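Local coordinates for protein RpfR (Cronobacter turicensis, PDB 6DGG) that contains a PAS-fold domain, a type of small sensory module, which holds a molecule of lauric acid in its interior, at residues E72-T77 with Q81-F86; N41-F46 with S53-N58; I10-R15 with I19-R24. All blocks are in the same frame, centred on the assembly; numbering follows the deposited sequence.

Contact 1 of 3, residues E72-T77 with Q81-F86; sequences ERWIKT and QRLFLF. With DAO (lauric acid), chain B.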
loop_
_atom_site.group_PDB
_atom_site.type_symbol
_atom_site.label_atom_id
_atom_site.label_comp_id
_atom_site.label_asym_id
_atom_site.label_seq_id
_atom_site.Cartn_x
_atom_site.Cartn_y
_atom_site.Cartn_z
ATOM N N GLU A 72 -4.890 4.312 8.892
ATOM C CA GLU A 72 -6.067 4.056 8.072
ATOM C C GLU A 72 -6.022 4.955 6.843
ATOM O O GLU A 72 -5.756 6.164 6.948
ATOM C CB GLU A 72 -7.364 4.266 8.865
ATOM C CG GLU A 72 -7.491 3.352 10.082
ATOM C CD GLU A 72 -8.785 3.527 10.856
ATOM O OE1 GLU A 72 -9.730 4.153 10.331
ATOM O OE2 GLU A 72 -8.845 3.028 11.997
ATOM N N ARG A 73 -6.260 4.360 5.676
ATOM C CA ARG A 73 -6.130 5.057 4.406
ATOM C C ARG A 73 -7.305 4.672 3.526
ATOM O O ARG A 73 -7.599 3.484 3.364
ATOM C CB ARG A 73 -4.819 4.630 3.723
ATOM C CG ARG A 73 -4.255 5.547 2.673
ATOM C CD ARG A 73 -3.202 6.444 3.276
ATOM N NE ARG A 73 -3.854 7.543 3.951
ATOM C CZ ARG A 73 -3.309 8.310 4.887
ATOM N NH1 ARG A 73 -4.021 9.295 5.401
ATOM N NH2 ARG A 73 -2.082 8.102 5.319
ATOM N N TRP A 74 -7.979 5.670 2.964
ATOM C CA TRP A 74 -8.980 5.410 1.939
ATOM C C TRP A 74 -8.251 5.144 0.629
ATOM O O TRP A 74 -7.374 5.921 0.237
ATOM C CB TRP A 74 -9.919 6.606 1.784
ATOM C CG TRP A 74 -10.974 6.698 2.858
ATOM C CD1 TRP A 74 -10.987 7.548 3.928
ATOM C CD2 TRP A 74 -12.175 5.916 2.954
ATOM N NE1 TRP A 74 -12.116 7.334 4.688
ATOM C CE2 TRP A 74 -12.864 6.345 4.105
ATOM C CE3 TRP A 74 -12.741 4.906 2.173
ATOM C CZ2 TRP A 74 -14.081 5.792 4.492
ATOM C CZ3 TRP A 74 -13.942 4.360 2.561
ATOM C CH2 TRP A 74 -14.602 4.802 3.707
ATOM N N ILE A 75 -8.633 4.065 -0.056
ATOM C CA ILE A 75 -7.921 3.554 -1.224
ATOM C C ILE A 75 -8.905 3.399 -2.374
ATOM O O ILE A 75 -10.011 2.877 -2.187
ATOM C CB ILE A 75 -7.264 2.185 -0.926
ATOM C CG1 ILE A 75 -6.202 2.300 0.177
ATOM C CG2 ILE A 75 -6.680 1.563 -2.184
ATOM C CD1 ILE A 75 -5.056 3.214 -0.138
ATOM N N LYS A 76 -8.492 3.831 -3.568
ATOM C CA LYS A 76 -9.300 3.696 -4.774
ATOM C C LYS A 76 -9.233 2.253 -5.270
ATOM O O LYS A 76 -8.153 1.758 -5.617
ATOM C CB LYS A 76 -8.778 4.646 -5.852
ATOM C CG LYS A 76 -8.830 6.115 -5.455
ATOM C CD LYS A 76 -8.200 7.033 -6.510
ATOM C CE LYS A 76 -8.990 7.061 -7.813
ATOM N NZ LYS A 76 -8.389 8.000 -8.813
ATOM N N THR A 77 -10.384 1.589 -5.322
ATOM C CA THR A 77 -10.489 0.222 -5.817
ATOM C C THR A 77 -11.465 0.181 -6.986
ATOM O O THR A 77 -12.108 1.176 -7.329
ATOM C CB THR A 77 -10.981 -0.734 -4.721
ATOM O OG1 THR A 77 -12.400 -0.596 -4.567
ATOM C CG2 THR A 77 -10.290 -0.460 -3.385
ATOM N N GLN A 81 -13.918 3.800 -3.442
ATOM C CA GLN A 81 -13.005 3.906 -2.316
ATOM C C GLN A 81 -13.384 2.933 -1.202
ATOM O O GLN A 81 -14.559 2.785 -0.847
ATOM C CB GLN A 81 -12.966 5.343 -1.789
ATOM C CG GLN A 81 -12.318 6.331 -2.768
ATOM C CD GLN A 81 -12.041 7.685 -2.144
ATOM O OE1 GLN A 81 -10.965 7.918 -1.596
ATOM N NE2 GLN A 81 -13.009 8.590 -2.230
ATOM N N ARG A 82 -12.369 2.273 -0.656
ATOM C CA ARG A 82 -12.496 1.380 0.483
ATOM C C ARG A 82 -11.452 1.776 1.514
ATOM O O ARG A 82 -10.363 2.227 1.168
ATOM C CB ARG A 82 -12.265 -0.070 0.050
ATOM C CG ARG A 82 -13.250 -0.554 -1.005
ATOM C CD ARG A 82 -14.602 -0.871 -0.415
ATOM N NE ARG A 82 -14.563 -2.119 0.334
ATOM C CZ ARG A 82 -15.637 -2.730 0.822
ATOM N NH1 ARG A 82 -16.847 -2.218 0.637
ATOM N NH2 ARG A 82 -15.501 -3.860 1.494
ATOM N N LEU A 83 -11.789 1.619 2.788
ATOM C CA LEU A 83 -10.894 2.010 3.867
ATOM C C LEU A 83 -10.069 0.808 4.299
ATOM O O LEU A 83 -10.617 -0.265 4.550
ATOM C CB LEU A 83 -11.701 2.567 5.043
ATOM C CG LEU A 83 -10.881 3.163 6.187
ATOM C CD1 LEU A 83 -10.096 4.386 5.743
ATOM C CD2 LEU A 83 -11.777 3.517 7.362
ATOM N N PHE A 84 -8.757 0.992 4.405
ATOM C CA PHE A 84 -7.850 -0.069 4.813
ATOM C C PHE A 84 -7.072 0.351 6.043
ATOM O O PHE A 84 -6.662 1.508 6.168
ATOM C CB PHE A 84 -6.835 -0.376 3.711
ATOM C CG PHE A 84 -7.410 -1.138 2.571
ATOM C CD1 PHE A 84 -8.077 -0.485 1.554
ATOM C CD2 PHE A 84 -7.294 -2.518 2.516
ATOM C CE1 PHE A 84 -8.616 -1.195 0.500
ATOM C CE2 PHE A 84 -7.838 -3.231 1.460
ATOM C CZ PHE A 84 -8.504 -2.568 0.460
ATOM N N LEU A 85 -6.860 -0.605 6.939
ATOM C CA LEU A 85 -5.865 -0.488 7.993
ATOM C C LEU A 85 -4.571 -1.046 7.437
ATOM O O LEU A 85 -4.527 -2.210 7.032
ATOM C CB LEU A 85 -6.247 -1.324 9.209
ATOM C CG LEU A 85 -5.182 -1.390 10.330
ATOM C CD1 LEU A 85 -5.251 -0.135 11.164
ATOM C CD2 LEU A 85 -5.299 -2.627 11.219
ATOM N N PHE A 86 -3.523 -0.237 7.443
ATOM C CA PHE A 86 -2.202 -0.683 7.023
ATOM C C PHE A 86 -1.287 -0.772 8.235
ATOM O O PHE A 86 -1.195 0.175 9.027
ATOM C CB PHE A 86 -1.624 0.246 5.960
ATOM C CG PHE A 86 -2.192 0.016 4.602
ATOM C CD1 PHE A 86 -1.814 -1.094 3.863
ATOM C CD2 PHE A 86 -3.116 0.891 4.057
ATOM C CE1 PHE A 86 -2.345 -1.313 2.606
ATOM C CE2 PHE A 86 -3.652 0.655 2.803
ATOM C CZ PHE A 86 -3.262 -0.442 2.086
HETATM O O1 DAO B . -0.217 6.392 4.601
HETATM O O2 DAO B . 1.197 5.875 6.169
HETATM C C1 DAO B . 0.739 5.684 5.006
HETATM C C2 DAO B . 1.333 4.629 4.055
HETATM C C3 DAO B . 0.231 3.786 3.379
HETATM C C4 DAO B . 0.719 2.970 2.162
HETATM C C5 DAO B . -0.417 2.065 1.648
HETATM C C6 DAO B . -0.141 1.274 0.346
HETATM C C7 DAO B . -1.431 1.270 -0.514
HETATM C C8 DAO B . -1.662 0.024 -1.382
HETATM C C9 DAO B . -3.071 0.114 -1.988
HETATM C C10 DAO B . -3.322 -0.830 -3.173
HETATM C C11 DAO B . -3.839 -2.207 -2.748
HETATM C C12 DAO B . -5.346 -2.182 -2.483
HETATM O O HOH W 1 -8.268 7.620 -1.744
#

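Contact 2 of 3, residues N41-F46 with S53-N58; sequences NVFTLF and SASRRN. With DAO (lauric acid), chain B.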
loop_
_atom_site.group_PDB
_atom_site.type_symbol
_atom_site.label_atom_id
_atom_site.label_comp_id
_atom_site.label_asym_id
_atom_site.label_seq_id
_atom_site.Cartn_x
_atom_site.Cartn_y
_atom_site.Cartn_z
ATOM N N ASN A 41 3.930 4.573 -8.886
ATOM C CA ASN A 41 3.768 5.274 -7.620
ATOM C C ASN A 41 2.422 4.957 -6.978
ATOM O O ASN A 41 1.363 5.215 -7.564
ATOM C CB ASN A 41 3.916 6.781 -7.788
ATOM C CG ASN A 41 3.987 7.469 -6.461
ATOM O OD1 ASN A 41 2.973 7.918 -5.931
ATOM N ND2 ASN A 41 5.176 7.498 -5.877
ATOM N N VAL A 42 2.470 4.456 -5.745
ATOM C CA VAL A 42 1.266 3.985 -5.074
ATOM C C VAL A 42 0.329 5.140 -4.735
ATOM O O VAL A 42 -0.901 4.977 -4.752
ATOM C CB VAL A 42 1.679 3.167 -3.834
ATOM C CG1 VAL A 42 2.135 4.063 -2.689
ATOM C CG2 VAL A 42 0.562 2.266 -3.405
ATOM N N PHE A 43 0.876 6.314 -4.410
ATOM C CA PHE A 43 0.045 7.433 -3.983
ATOM C C PHE A 43 -0.797 7.962 -5.135
ATOM O O PHE A 43 -2.012 8.153 -5.001
ATOM C CB PHE A 43 0.914 8.561 -3.424
ATOM C CG PHE A 43 1.946 8.107 -2.433
ATOM C CD1 PHE A 43 1.577 7.461 -1.267
ATOM C CD2 PHE A 43 3.292 8.342 -2.671
ATOM C CE1 PHE A 43 2.539 7.052 -0.354
ATOM C CE2 PHE A 43 4.250 7.944 -1.761
ATOM C CZ PHE A 43 3.876 7.292 -0.606
ATOM N N THR A 44 -0.167 8.237 -6.277
ATOM C CA THR A 44 -0.928 8.825 -7.370
ATOM C C THR A 44 -1.835 7.791 -8.022
ATOM O O THR A 44 -2.880 8.147 -8.578
ATOM C CB THR A 44 0.015 9.468 -8.388
ATOM O OG1 THR A 44 0.875 8.471 -8.936
ATOM C CG2 THR A 44 0.866 10.546 -7.726
ATOM N N LEU A 45 -1.475 6.513 -7.928
ATOM C CA LEU A 45 -2.257 5.464 -8.567
ATOM C C LEU A 45 -3.496 5.088 -7.756
ATOM O O LEU A 45 -4.550 4.807 -8.338
ATOM C CB LEU A 45 -1.359 4.246 -8.795
ATOM C CG LEU A 45 -1.867 3.041 -9.587
ATOM C CD1 LEU A 45 -2.551 3.453 -10.878
ATOM C CD2 LEU A 45 -0.684 2.121 -9.884
ATOM N N PHE A 46 -3.406 5.077 -6.422
ATOM C CA PHE A 46 -4.452 4.464 -5.602
ATOM C C PHE A 46 -5.065 5.385 -4.554
ATOM O O PHE A 46 -5.861 4.911 -3.727
ATOM C CB PHE A 46 -3.942 3.188 -4.916
ATOM C CG PHE A 46 -3.540 2.112 -5.871
ATOM C CD1 PHE A 46 -4.468 1.556 -6.734
ATOM C CD2 PHE A 46 -2.225 1.661 -5.920
ATOM C CE1 PHE A 46 -4.100 0.554 -7.614
ATOM C CE2 PHE A 46 -1.851 0.670 -6.795
ATOM C CZ PHE A 46 -2.788 0.115 -7.651
ATOM N N SER A 53 -1.333 13.071 -0.359
ATOM C CA SER A 53 -0.465 14.041 0.295
ATOM C C SER A 53 -0.136 13.602 1.714
ATOM O O SER A 53 1.025 13.637 2.134
ATOM C CB SER A 53 -1.130 15.414 0.292
ATOM O OG SER A 53 -1.138 15.951 -1.015
ATOM N N ALA A 54 -1.146 13.176 2.471
ATOM C CA ALA A 54 -0.885 12.715 3.827
ATOM C C ALA A 54 0.011 11.486 3.815
ATOM O O ALA A 54 0.972 11.398 4.589
ATOM C CB ALA A 54 -2.201 12.396 4.528
ATOM N N SER A 55 -0.287 10.537 2.931
ATOM C CA SER A 55 0.434 9.271 2.886
ATOM C C SER A 55 1.883 9.469 2.464
ATOM O O SER A 55 2.797 8.868 3.044
ATOM C CB SER A 55 -0.274 8.351 1.899
ATOM O OG SER A 55 0.234 7.027 1.969
ATOM N N ARG A 56 2.108 10.297 1.445
ATOM C CA ARG A 56 3.465 10.568 0.996
ATOM C C ARG A 56 4.303 11.155 2.129
ATOM O O ARG A 56 5.465 10.775 2.317
ATOM C CB ARG A 56 3.426 11.504 -0.217
ATOM C CG ARG A 56 4.707 11.570 -1.024
ATOM C CD ARG A 56 4.485 12.300 -2.363
ATOM N NE ARG A 56 3.356 13.226 -2.298
ATOM C CZ ARG A 56 2.255 13.156 -3.048
ATOM N NH1 ARG A 56 2.104 12.209 -3.968
ATOM N NH2 ARG A 56 1.300 14.061 -2.883
ATOM N N ARG A 57 3.728 12.075 2.906
ATOM C CA ARG A 57 4.463 12.643 4.034
ATOM C C ARG A 57 4.750 11.591 5.098
ATOM O O ARG A 57 5.820 11.610 5.718
ATOM C CB ARG A 57 3.700 13.824 4.635
ATOM C CG ARG A 57 3.631 15.019 3.715
ATOM C CD ARG A 57 2.846 16.157 4.343
ATOM N NE ARG A 57 2.451 17.136 3.336
ATOM C CZ ARG A 57 1.207 17.527 3.081
ATOM N NH1 ARG A 57 0.173 17.050 3.772
ATOM N NH2 ARG A 57 0.994 18.429 2.133
ATOM N N ASN A 58 3.807 10.674 5.328
ATOM C CA ASN A 58 4.036 9.593 6.283
ATOM C C ASN A 58 5.215 8.732 5.852
ATOM O O ASN A 58 6.099 8.410 6.656
ATOM C CB ASN A 58 2.786 8.711 6.378
ATOM C CG ASN A 58 1.708 9.304 7.236
ATOM O OD1 ASN A 58 1.793 10.452 7.674
ATOM N ND2 ASN A 58 0.661 8.514 7.483
HETATM O O1 DAO B . -0.217 6.392 4.601
HETATM O O2 DAO B . 1.197 5.875 6.169
HETATM C C1 DAO B . 0.739 5.684 5.006
HETATM C C2 DAO B . 1.333 4.629 4.055
HETATM C C3 DAO B . 0.231 3.786 3.379
HETATM C C4 DAO B . 0.719 2.970 2.162
HETATM C C5 DAO B . -0.417 2.065 1.648
HETATM C C6 DAO B . -0.141 1.274 0.346
HETATM C C7 DAO B . -1.431 1.270 -0.514
HETATM C C8 DAO B . -1.662 0.024 -1.382
HETATM C C9 DAO B . -3.071 0.114 -1.988
HETATM C C10 DAO B . -3.322 -0.830 -3.173
HETATM C C11 DAO B . -3.839 -2.207 -2.748
HETATM C C12 DAO B . -5.346 -2.182 -2.483
HETATM O O HOH W 2 3.733 10.924 -5.336
#

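Contact 3 of 3, residues I10-R15 with I19-R24; sequences IVILDR and IQRFNR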
loop_
_atom_site.group_PDB
_atom_site.type_symbol
_atom_site.label_atom_id
_atom_site.label_comp_id
_atom_site.label_asym_id
_atom_site.label_seq_id
_atom_site.Cartn_x
_atom_site.Cartn_y
_atom_site.Cartn_z
ATOM N N ILE A 10 -1.061 -6.849 0.449
ATOM C CA ILE A 10 0.343 -6.748 0.832
ATOM C C ILE A 10 1.074 -6.030 -0.293
ATOM O O ILE A 10 1.154 -6.537 -1.415
ATOM C CB ILE A 10 0.956 -8.136 1.090
ATOM C CG1 ILE A 10 0.161 -8.882 2.170
ATOM C CG2 ILE A 10 2.405 -8.017 1.485
ATOM C CD1 ILE A 10 0.012 -8.149 3.508
ATOM N N VAL A 11 1.597 -4.845 0.006
ATOM C CA VAL A 11 2.283 -4.005 -0.965
ATOM C C VAL A 11 3.605 -3.573 -0.348
ATOM O O VAL A 11 3.644 -3.127 0.805
ATOM C CB VAL A 11 1.413 -2.791 -1.345
ATOM C CG1 VAL A 11 2.121 -1.896 -2.357
ATOM C CG2 VAL A 11 0.057 -3.256 -1.901
ATOM N N ILE A 12 4.694 -3.741 -1.096
ATOM C CA ILE A 12 6.020 -3.335 -0.655
ATOM C C ILE A 12 6.423 -2.111 -1.463
ATOM O O ILE A 12 6.264 -2.091 -2.688
ATOM C CB ILE A 12 7.034 -4.478 -0.802
ATOM C CG1 ILE A 12 6.552 -5.690 0.004
ATOM C CG2 ILE A 12 8.421 -4.033 -0.344
ATOM C CD1 ILE A 12 7.443 -6.911 -0.126
ATOM N N LEU A 13 6.911 -1.083 -0.768
ATOM C CA LEU A 13 7.214 0.215 -1.354
ATOM C C LEU A 13 8.662 0.579 -1.071
ATOM O O LEU A 13 9.242 0.154 -0.069
ATOM C CB LEU A 13 6.372 1.307 -0.693
ATOM C CG LEU A 13 4.856 1.165 -0.693
ATOM C CD1 LEU A 13 4.226 2.303 0.095
ATOM C CD2 LEU A 13 4.329 1.137 -2.109
ATOM N N ASP A 14 9.245 1.391 -1.956
ATOM C CA ASP A 14 10.488 2.066 -1.630
ATOM C C ASP A 14 10.172 3.435 -1.022
ATOM O O ASP A 14 9.010 3.786 -0.795
ATOM C CB ASP A 14 11.438 2.095 -2.831
ATOM C CG ASP A 14 11.012 3.054 -3.930
ATOM O OD1 ASP A 14 10.032 3.816 -3.776
ATOM O OD2 ASP A 14 11.705 3.051 -4.978
ATOM N N ARG A 15 11.220 4.213 -0.736
ATOM C CA ARG A 15 11.036 5.483 -0.035
ATOM C C ARG A 15 10.214 6.479 -0.841
ATOM O O ARG A 15 9.719 7.462 -0.275
ATOM C CB ARG A 15 12.394 6.087 0.306
ATOM C CG ARG A 15 13.229 6.431 -0.912
ATOM C CD ARG A 15 14.645 6.831 -0.529
ATOM N NE ARG A 15 14.687 8.077 0.237
ATOM C CZ ARG A 15 15.143 8.208 1.483
ATOM N NH1 ARG A 15 15.622 7.169 2.163
ATOM N NH2 ARG A 15 15.127 9.404 2.056
ATOM N N ILE A 19 6.227 0.905 -6.220
ATOM C CA ILE A 19 5.776 -0.419 -5.806
ATOM C C ILE A 19 6.819 -1.456 -6.199
ATOM O O ILE A 19 7.290 -1.496 -7.343
ATOM C CB ILE A 19 4.411 -0.735 -6.438
ATOM C CG1 ILE A 19 3.345 0.214 -5.884
ATOM C CG2 ILE A 19 4.016 -2.209 -6.200
ATOM C CD1 ILE A 19 2.079 0.279 -6.706
ATOM N N GLN A 20 7.151 -2.324 -5.251
ATOM C CA GLN A 20 8.104 -3.401 -5.454
ATOM C C GLN A 20 7.451 -4.771 -5.537
ATOM O O GLN A 20 7.932 -5.632 -6.284
ATOM C CB GLN A 20 9.132 -3.375 -4.322
ATOM C CG GLN A 20 9.684 -1.979 -4.059
ATOM C CD GLN A 20 10.448 -1.410 -5.246
ATOM O OE1 GLN A 20 11.224 -2.116 -5.892
ATOM N NE2 GLN A 20 10.221 -0.132 -5.545
ATOM N N ARG A 21 6.386 -4.993 -4.765
ATOM C CA ARG A 21 5.572 -6.202 -4.808
ATOM C C ARG A 21 4.132 -5.806 -4.505
ATOM O O ARG A 21 3.869 -4.803 -3.829
ATOM C CB ARG A 21 6.032 -7.258 -3.789
ATOM C CG ARG A 21 7.393 -7.891 -4.060
ATOM C CD ARG A 21 7.323 -9.411 -3.916
ATOM N NE ARG A 21 6.549 -9.999 -5.007
ATOM C CZ ARG A 21 6.475 -11.301 -5.272
ATOM N NH1 ARG A 21 7.126 -12.182 -4.526
ATOM N NH2 ARG A 21 5.746 -11.713 -6.296
ATOM N N PHE A 22 3.203 -6.632 -4.984
ATOM C CA PHE A 22 1.779 -6.298 -5.014
ATOM C C PHE A 22 1.066 -7.637 -5.131
ATOM O O PHE A 22 1.183 -8.306 -6.163
ATOM C CB PHE A 22 1.550 -5.430 -6.249
ATOM C CG PHE A 22 0.176 -4.822 -6.401
ATOM C CD1 PHE A 22 -0.149 -3.631 -5.758
ATOM C CD2 PHE A 22 -0.736 -5.355 -7.302
ATOM C CE1 PHE A 22 -1.384 -3.024 -5.954
ATOM C CE2 PHE A 22 -1.981 -4.746 -7.509
ATOM C CZ PHE A 22 -2.297 -3.576 -6.833
ATOM N N ASN A 23 0.383 -8.063 -4.065
ATOM C CA ASN A 23 -0.061 -9.451 -3.991
ATOM C C ASN A 23 -1.401 -9.676 -4.699
ATOM O O ASN A 23 -2.030 -8.761 -5.227
ATOM C CB ASN A 23 -0.085 -9.967 -2.547
ATOM C CG ASN A 23 -1.303 -9.498 -1.769
ATOM O OD1 ASN A 23 -1.754 -8.368 -1.926
ATOM N ND2 ASN A 23 -1.832 -10.372 -0.917
ATOM N N ARG A 24 -1.858 -10.926 -4.679
ATOM C CA ARG A 24 -3.017 -11.304 -5.483
ATOM C C ARG A 24 -4.283 -10.594 -5.021
ATOM O O ARG A 24 -5.120 -10.206 -5.846
ATOM C CB ARG A 24 -3.207 -12.817 -5.457
ATOM C CG ARG A 24 -4.261 -13.313 -6.423
ATOM C CD ARG A 24 -4.219 -14.836 -6.557
ATOM N NE ARG A 24 -2.945 -15.317 -7.088
ATOM C CZ ARG A 24 -2.658 -16.597 -7.315
ATOM N NH1 ARG A 24 -3.555 -17.542 -7.056
ATOM N NH2 ARG A 24 -1.473 -16.932 -7.805
#

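Contact 1 of 3, residues E72-T77 with Q81-F86
Leu83 CD1 sits over one face of the Trp74 indole, 3.6 Å from the centroid of the five-membered ring and almost on the ring normal, a CH-pi contact. The six-membered ring reaches on across the neighbouring strand, where Trp74 CE3 comes within 3.4 Å of Arg82 C. The Phe86 ring carries lauric acid C5 over the centre of one face, while Ile75 CG1 and Arg73 CB lie at its edge. Ile75 CG1 also meets Phe84 CD1 at 3.6 Å, and Thr77 CG2 stands at the edge of the Phe84 ring. At the guanidinium edge of Arg73, NH2 gives a fairly straight bond (160°) to lauric acid O1 at 2.6 Å. Bends at chi2 (96°) and chi3 (-81°) carry this group off the strand to the carboxylate; its NH1 is paired with Glu51. Four backbone bonds join Arg73 with Phe84 and Ile75 with Arg82, each pair bonded both ways. At the outer edge of strand 72-77, a water donates to the backbone Trp74 O and to Gln81 OE1, which reaches across from the other strand. Arg73, Ile75, Phe84 and Phe86 face inward, Glu72, Trp74, Leu83 and Leu85 outward: a two-faced antiparallel beta hairpin of the PAS sheet, whose inner face forms a wall of the lauric acid pocket.

Contact 2 of 3, residues N41-F46 with S53-N58
Helix 42-46 runs nearly antiparallel to helix 53-58, at 161° with axes 9.7 Å apart at closest, and Phe43 lies nearest Arg56 along the backbones. The Phe43 side chain points toward helix 53-58 and makes most of its own helix's share. One face takes Arg56 CA in a CH-pi contact, 3.9 Å from the centroid and 18° off the normal; Val42 CG1 is over the opposite face. Arg56 CG, held anti to its own backbone N (chi1 -164°), extends the cover to Phe43 CE2 at 3.7 Å, and the guanidinium beyond it is turned almost perpendicular to the ring. At the ring edge, Phe43 CE1 is 3.3 Å from Ser55 OG. This hydroxyl donates to lauric acid O1 at 2.7 Å, so the phenyl edge flanks a polar atom already engaged with the carboxylate. One helical turn on, Asn58 ND2 donates to the other oxygen, O2, at 3.0 Å in a fairly straight bond. Helices packed over an antiparallel sheet in this way belong to the PAS fold, and here they line the pocket along much of the ligand: Val42 CG2 touches C7 at 3.6 Å, and the Phe46 ring lays one face on C10. Asn41 N-caps helix 42-46, its OD1 accepting from Thr44 N in the carbonyl plane, on a lone pair, and more weakly from Phe43 N. A water donates to the same OD1 at long range and accepts from Arg56 NH1 in an unusually short contact, making this polar bridge between the helices less certain. Asn41 ND2 is bonded to Asn18, tying the cap to the turn before strand 19-22.

Contact 3 of 3, residues I10-R15 with I19-R24
Val11, Leu13, Ile19 and Phe22 make the buried side of this hairpin. Val11 CG2 lies 3.9 Å from Phe22 CD1, the two side chains side by side and pointing the same way, with the methyl oblique to the ring. With its CG anti to the backbone N (chi1 -173°), Phe22 stays alongside Val11, and both touch lauric acid. Further along, Leu13 CD2 meets Ile19 CG1 at 4.0 Å, and these two side chains are buried as well. The other side is more exposed to solvent, although carbons approach just as closely. There Ile12 CD1 rests against Arg21 CB at 3.9 Å, while the chain of Arg21 bends away to a salt bridge with Glu34. Gln20 NE2 passes Asp14 OD2 without a hydrogen bond; its amide is held by Asn18 O, and Asp14 OD1 accepts from His16 N and Asn18 N within the turn. Gln20 and Arg21 both face Ile12, a classic beta bulge: Gln20 N donates to Ile12 O at 2.7 Å, and Ile12 N to Arg21 O at 3.0 Å, shifting the register by one residue. At the far end, Asn23 N donates to Ile10 O, and Ile10 N makes a straight bond (175°) to Asn23 OD1 at 2.9 Å. That donor lies above the amide plane, well off a lone pair. OD1 is also hydrogen-bonded to Ser26 OG in the first turn of helix 24-30, which Asn23 N-caps. Strand 9-13 continues the sheet on its other edge through backbone bonds to strand 102-108, strand 19-22 is outermost in the sheet, and helix 42-46 packs Val42 and Phe46 against Ile19.

From the N terminus, contact 3 comes first, closing the tight hairpin between strands 9-13 and 19-22. The chain then passes through helices 24-30 and 34-37 before contact 2 closes the loop between helix 42-46 and helix 49-65. Contact 1 follows as the hairpin of strands 69-77 and 80-90. The three lie in series, neither nesting nor crossing. Contacts 1 and 3 reach opposite ends of one five-stranded sheet without touching, and strand 102-108 runs between their hairpins. Contact 2 meets both: Val42 packs on Leu13 and Phe46 on Phe22 of contact 3, while Phe46 O probably accepts from Lys76 N of contact 1. Residues from all three contribute to the lauric acid pocket.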